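Local coordinates for spore germination protein B3 (Bacillus subtilis subsp. subtilis, PDB 3N54) that takes part in the spore germination response to a mixture of L-asparagine, glucose, fructose and potassium ions, as a lipoprotein component of a germinant receptor, at residues Leu204-Met216 with Thr226-Pro238. Numbering follows the deposited sequence.
Sequences LSWVMGTIQGGVM and TFEIKKSKTKIKP
The hydroxyl of T234 donates to the carbonyl of V207, OG1 to O 2.8 Å, from above the carbonyl plane. With OG1 anti to the carbonyl carbon (chi1 -72°), T234 turns its hydroxyl to the end of helix 198-208. Water 1 donates to T234 OG1 and to W206 O, and also hydrogen-bonds S232 OG. Further along, I229 N gives a nearly straight bond to G214 O, 2.8 Å. M216 and F227 form an antiparallel hydrogen-bonded pair: M216 N donates to F227 O and F227 N to M216 O. Water 2 bridges G214 N and I229 O.

In the GerAC-like C-terminal region, the end of helix 198-208 and its loop lead into hairpin 215-220/223-240, at the edge of a four-stranded mixed sheet. G209 closes the helix in a Schellman motif, its CA 4.8 Å from T234 CA. After the corner at K230, strand 231-238 runs across the helix end at 68°. K230 and K231 both pair with K254 in a classic beta bulge.

I229 lays CG1 and CD1 over one face of the W206 indole, CG1 being 3.4 Å from CZ2. I211 meets I229 tip to tip through their CD1 atoms. The F227 ring meets W206 edge to edge, CE2 to CZ2 4.0 Å. F340 packs against both rings, and T253 OG1 on strand 245-258 hydrogen-bonds both W206 NE1 and S232 OG. V215 CG1 rests on E228 CG on the other face of the hairpin. At the far end, the bent side chain of M208 brings CE to 3.9 Å from I236 CD1.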
loop_
_atom_site.group_PDB
_atom_site.type_symbol
_atom_site.label_atom_id
_atom_site.label_comp_id
_atom_site.label_asym_id
_atom_site.label_seq_id
_atom_site.Cartn_x
_atom_site.Cartn_y
_atom_site.Cartn_z
ATOM N N LEU A 204 12.888 4.839 -1.049
ATOM C CA LEU A 204 12.348 4.577 -2.379
ATOM C C LEU A 204 11.607 5.799 -2.898
ATOM O O LEU A 204 11.803 6.218 -4.037
ATOM C CB LEU A 204 11.422 3.360 -2.339
ATOM C CG LEU A 204 11.030 2.737 -3.673
ATOM C CD1 LEU A 204 12.263 2.411 -4.515
ATOM C CD2 LEU A 204 10.184 1.490 -3.418
ATOM N N SER A 205 10.779 6.386 -2.043
ATOM C CA SER A 205 10.024 7.586 -2.400
ATOM C C SER A 205 10.924 8.785 -2.703
ATOM O O SER A 205 10.589 9.618 -3.549
ATOM C CB SER A 205 9.065 7.954 -1.270
ATOM O OG SER A 205 8.322 9.116 -1.608
ATOM N N TRP A 206 12.056 8.867 -1.997
ATOM C CA TRP A 206 13.025 9.954 -2.152
ATOM C C TRP A 206 13.676 9.897 -3.523
ATOM O O TRP A 206 13.744 10.900 -4.236
ATOM C CB TRP A 206 14.108 9.837 -1.070
ATOM C CG TRP A 206 14.954 11.058 -0.814
ATOM C CD1 TRP A 206 15.450 11.942 -1.732
ATOM C CD2 TRP A 206 15.461 11.482 0.458
ATOM N NE1 TRP A 206 16.207 12.904 -1.102
ATOM C CE2 TRP A 206 16.226 12.645 0.241
ATOM C CE3 TRP A 206 15.324 10.997 1.764
ATOM C CZ2 TRP A 206 16.855 13.330 1.280
ATOM C CZ3 TRP A 206 15.951 11.679 2.798
ATOM C CH2 TRP A 206 16.710 12.833 2.549
ATOM N N VAL A 207 14.165 8.715 -3.876
ATOM C CA VAL A 207 14.863 8.505 -5.139
ATOM C C VAL A 207 13.910 8.628 -6.335
ATOM O O VAL A 207 14.295 9.156 -7.376
ATOM C CB VAL A 207 15.582 7.137 -5.152
ATOM C CG1 VAL A 207 16.250 6.879 -6.496
ATOM C CG2 VAL A 207 16.622 7.078 -4.030
ATOM N N MET A 208 12.671 8.167 -6.174
ATOM C CA MET A 208 11.674 8.245 -7.244
ATOM C C MET A 208 11.060 9.638 -7.393
ATOM O O MET A 208 10.366 9.900 -8.371
ATOM C CB MET A 208 10.566 7.212 -7.020
ATOM C CG MET A 208 11.052 5.771 -7.072
ATOM S SD MET A 208 11.838 5.321 -8.627
ATOM C CE MET A 208 10.460 5.536 -9.752
ATOM N N GLY A 209 11.301 10.527 -6.430
ATOM C CA GLY A 209 10.820 11.910 -6.528
ATOM C C GLY A 209 9.404 12.155 -6.038
ATOM O O GLY A 209 8.877 13.251 -6.195
ATOM N N THR A 210 8.788 11.143 -5.434
ATOM C CA THR A 210 7.443 11.270 -4.889
ATOM C C THR A 210 7.439 11.729 -3.432
ATOM O O THR A 210 6.377 11.899 -2.843
ATOM C CB THR A 210 6.696 9.931 -4.975
ATOM O OG1 THR A 210 7.495 8.901 -4.372
ATOM C CG2 THR A 210 6.412 9.575 -6.424
ATOM N N ILE A 211 8.619 11.928 -2.850
ATOM C CA ILE A 211 8.731 12.338 -1.450
ATOM C C ILE A 211 8.316 13.794 -1.270
ATOM O O ILE A 211 8.612 14.639 -2.115
ATOM C CB ILE A 211 10.177 12.141 -0.918
ATOM C CG1 ILE A 211 10.208 12.230 0.610
ATOM C CG2 ILE A 211 11.127 13.161 -1.547
ATOM C CD1 ILE A 211 11.441 11.583 1.234
ATOM N N GLN A 212 7.632 14.081 -0.167
ATOM C CA GLN A 212 7.194 15.440 0.129
ATOM C C GLN A 212 8.163 16.059 1.126
ATOM O O GLN A 212 8.749 17.113 0.870
ATOM C CB GLN A 212 5.767 15.434 0.684
ATOM C CG GLN A 212 5.050 16.775 0.597
ATOM C CD GLN A 212 4.643 17.146 -0.823
ATOM O OE1 GLN A 212 4.797 16.356 -1.757
ATOM N NE2 GLN A 212 4.119 18.356 -0.988
ATOM N N GLY A 213 8.329 15.388 2.261
ATOM C CA GLY A 213 9.247 15.823 3.302
ATOM C C GLY A 213 9.858 14.617 3.985
ATOM O O GLY A 213 9.568 13.475 3.619
ATOM N N GLY A 214 10.702 14.876 4.977
ATOM C CA GLY A 214 11.366 13.814 5.723
ATOM C C GLY A 214 12.760 14.205 6.170
ATOM O O GLY A 214 13.286 15.241 5.759
ATOM N N VAL A 215 13.355 13.361 7.008
ATOM C CA VAL A 215 14.704 13.585 7.521
ATOM C C VAL A 215 15.591 12.358 7.339
ATOM O O VAL A 215 15.115 11.229 7.394
ATOM C CB VAL A 215 14.681 13.942 9.023
ATOM C CG1 VAL A 215 13.971 15.268 9.245
ATOM C CG2 VAL A 215 14.011 12.829 9.831
ATOM N N MET A 216 16.879 12.598 7.104
ATOM C CA MET A 216 17.887 11.540 7.053
ATOM C C MET A 216 18.865 11.757 8.204
ATOM O O MET A 216 19.687 12.669 8.147
ATOM C CB MET A 216 18.649 11.548 5.725
ATOM C CG MET A 216 19.807 10.539 5.673
ATOM S SD MET A 216 20.850 10.689 4.215
ATOM C CE MET A 216 19.789 10.077 2.926
ATOM N N THR A 226 21.852 15.429 10.811
ATOM C CA THR A 226 20.548 15.191 10.197
ATOM C C THR A 226 20.313 16.168 9.057
ATOM O O THR A 226 20.670 17.344 9.150
ATOM C CB THR A 226 19.407 15.309 11.225
ATOM O OG1 THR A 226 19.567 14.304 12.231
ATOM C CG2 THR A 226 18.068 15.110 10.565
ATOM N N PHE A 227 19.723 15.656 7.980
ATOM C CA PHE A 227 19.408 16.432 6.795
ATOM C C PHE A 227 17.896 16.391 6.568
ATOM O O PHE A 227 17.352 15.345 6.216
ATOM C CB PHE A 227 20.155 15.860 5.590
ATOM C CG PHE A 227 19.892 16.588 4.302
ATOM C CD1 PHE A 227 20.609 17.727 3.977
ATOM C CD2 PHE A 227 18.938 16.122 3.407
ATOM C CE1 PHE A 227 20.374 18.398 2.783
ATOM C CE2 PHE A 227 18.701 16.786 2.215
ATOM C CZ PHE A 227 19.422 17.926 1.902
ATOM N N GLU A 228 17.228 17.522 6.789
ATOM C CA GLU A 228 15.779 17.624 6.623
ATOM C C GLU A 228 15.451 18.158 5.232
ATOM O O GLU A 228 15.932 19.221 4.842
ATOM C CB GLU A 228 15.169 18.542 7.688
ATOM C CG GLU A 228 13.635 18.537 7.696
ATOM C CD GLU A 228 13.021 19.555 8.650
ATOM O OE1 GLU A 228 13.709 20.522 9.046
ATOM O OE2 GLU A 228 11.828 19.396 8.987
ATOM N N ILE A 229 14.612 17.425 4.505
ATOM C CA ILE A 229 14.252 17.778 3.136
ATOM C C ILE A 229 13.368 19.025 3.071
ATOM O O ILE A 229 12.399 19.144 3.820
ATOM C CB ILE A 229 13.481 16.628 2.446
ATOM C CG1 ILE A 229 14.335 15.358 2.368
ATOM C CG2 ILE A 229 13.042 17.038 1.048
ATOM C CD1 ILE A 229 13.562 14.150 1.878
ATOM N N LYS A 230 13.715 19.951 2.180
ATOM C CA LYS A 230 12.879 21.121 1.907
ATOM C C LYS A 230 12.219 20.978 0.535
ATOM O O LYS A 230 11.010 21.171 0.399
ATOM C CB LYS A 230 13.691 22.414 1.995
ATOM C CG LYS A 230 13.777 22.997 3.404
ATOM C CD LYS A 230 12.466 23.670 3.811
ATOM C CE LYS A 230 12.611 24.474 5.099
ATOM N NZ LYS A 230 11.448 25.392 5.311
ATOM N N LYS A 231 13.019 20.643 -0.474
ATOM C CA LYS A 231 12.515 20.393 -1.821
ATOM C C LYS A 231 13.419 19.372 -2.509
ATOM O O LYS A 231 14.642 19.441 -2.385
ATOM C CB LYS A 231 12.447 21.699 -2.622
ATOM C CG LYS A 231 11.559 21.635 -3.862
ATOM C CD LYS A 231 11.284 23.028 -4.442
ATOM C CE LYS A 231 10.226 22.980 -5.545
ATOM N NZ LYS A 231 9.866 24.333 -6.077
ATOM N N SER A 232 12.817 18.413 -3.209
ATOM C CA SER A 232 13.572 17.381 -3.917
ATOM C C SER A 232 12.959 17.092 -5.284
ATOM O O SER A 232 11.739 17.087 -5.437
ATOM C CB SER A 232 13.639 16.094 -3.090
ATOM O OG SER A 232 14.539 15.160 -3.667
ATOM N N LYS A 233 13.820 16.851 -6.269
ATOM C CA LYS A 233 13.401 16.577 -7.636
ATOM C C LYS A 233 14.180 15.395 -8.196
ATOM O O LYS A 233 15.354 15.217 -7.877
ATOM C CB LYS A 233 13.638 17.805 -8.516
ATOM C CG LYS A 233 12.937 19.070 -8.036
ATOM C CD LYS A 233 13.168 20.238 -8.992
ATOM C CE LYS A 233 12.367 21.476 -8.580
ATOM N NZ LYS A 233 12.491 22.598 -9.559
ATOM N N THR A 234 13.531 14.597 -9.036
ATOM C CA THR A 234 14.174 13.443 -9.653
ATOM C C THR A 234 13.949 13.400 -11.158
ATOM O O THR A 234 12.832 13.600 -11.630
ATOM C CB THR A 234 13.659 12.119 -9.044
ATOM O OG1 THR A 234 14.183 11.965 -7.717
ATOM C CG2 THR A 234 14.089 10.927 -9.894
ATOM N N LYS A 235 15.024 13.147 -11.903
ATOM C CA LYS A 235 14.946 12.939 -13.343
ATOM C C LYS A 235 15.407 11.520 -13.639
ATOM O O LYS A 235 16.461 11.098 -13.163
ATOM C CB LYS A 235 15.809 13.952 -14.097
ATOM C CG LYS A 235 15.221 15.356 -14.151
ATOM C CD LYS A 235 16.032 16.266 -15.075
ATOM C CE LYS A 235 15.379 17.635 -15.253
ATOM N NZ LYS A 235 14.023 17.558 -15.878
ATOM N N ILE A 236 14.611 10.784 -14.412
ATOM C CA ILE A 236 14.925 9.404 -14.760
ATOM C C ILE A 236 15.088 9.260 -16.265
ATOM O O ILE A 236 14.166 9.548 -17.020
ATOM C CB ILE A 236 13.828 8.441 -14.289
ATOM C CG1 ILE A 236 13.646 8.536 -12.771
ATOM C CG2 ILE A 236 14.171 7.019 -14.679
ATOM C CD1 ILE A 236 12.643 7.550 -12.210
ATOM N N LYS A 237 16.263 8.804 -16.691
ATOM C CA LYS A 237 16.565 8.612 -18.103
ATOM C C LYS A 237 16.947 7.154 -18.362
ATOM O O LYS A 237 18.075 6.750 -18.083
ATOM C CB LYS A 237 17.701 9.549 -18.530
ATOM C CG LYS A 237 18.026 9.498 -20.014
ATOM C CD LYS A 237 19.095 10.513 -20.395
ATOM C CE LYS A 237 19.298 10.552 -21.903
ATOM N NZ LYS A 237 20.336 11.542 -22.315
ATOM N N PRO A 238 16.000 6.349 -18.871
ATOM C CA PRO A 238 16.329 4.968 -19.212
ATOM C C PRO A 238 17.022 4.859 -20.569
ATOM O O PRO A 238 16.590 5.497 -21.528
ATOM C CB PRO A 238 14.962 4.282 -19.255
ATOM C CG PRO A 238 14.012 5.358 -19.598
ATOM C CD PRO A 238 14.556 6.617 -18.995
HETATM O O HOH W 1 13.689 13.326 -5.410
HETATM O O HOH W 2 10.989 17.635 5.325
#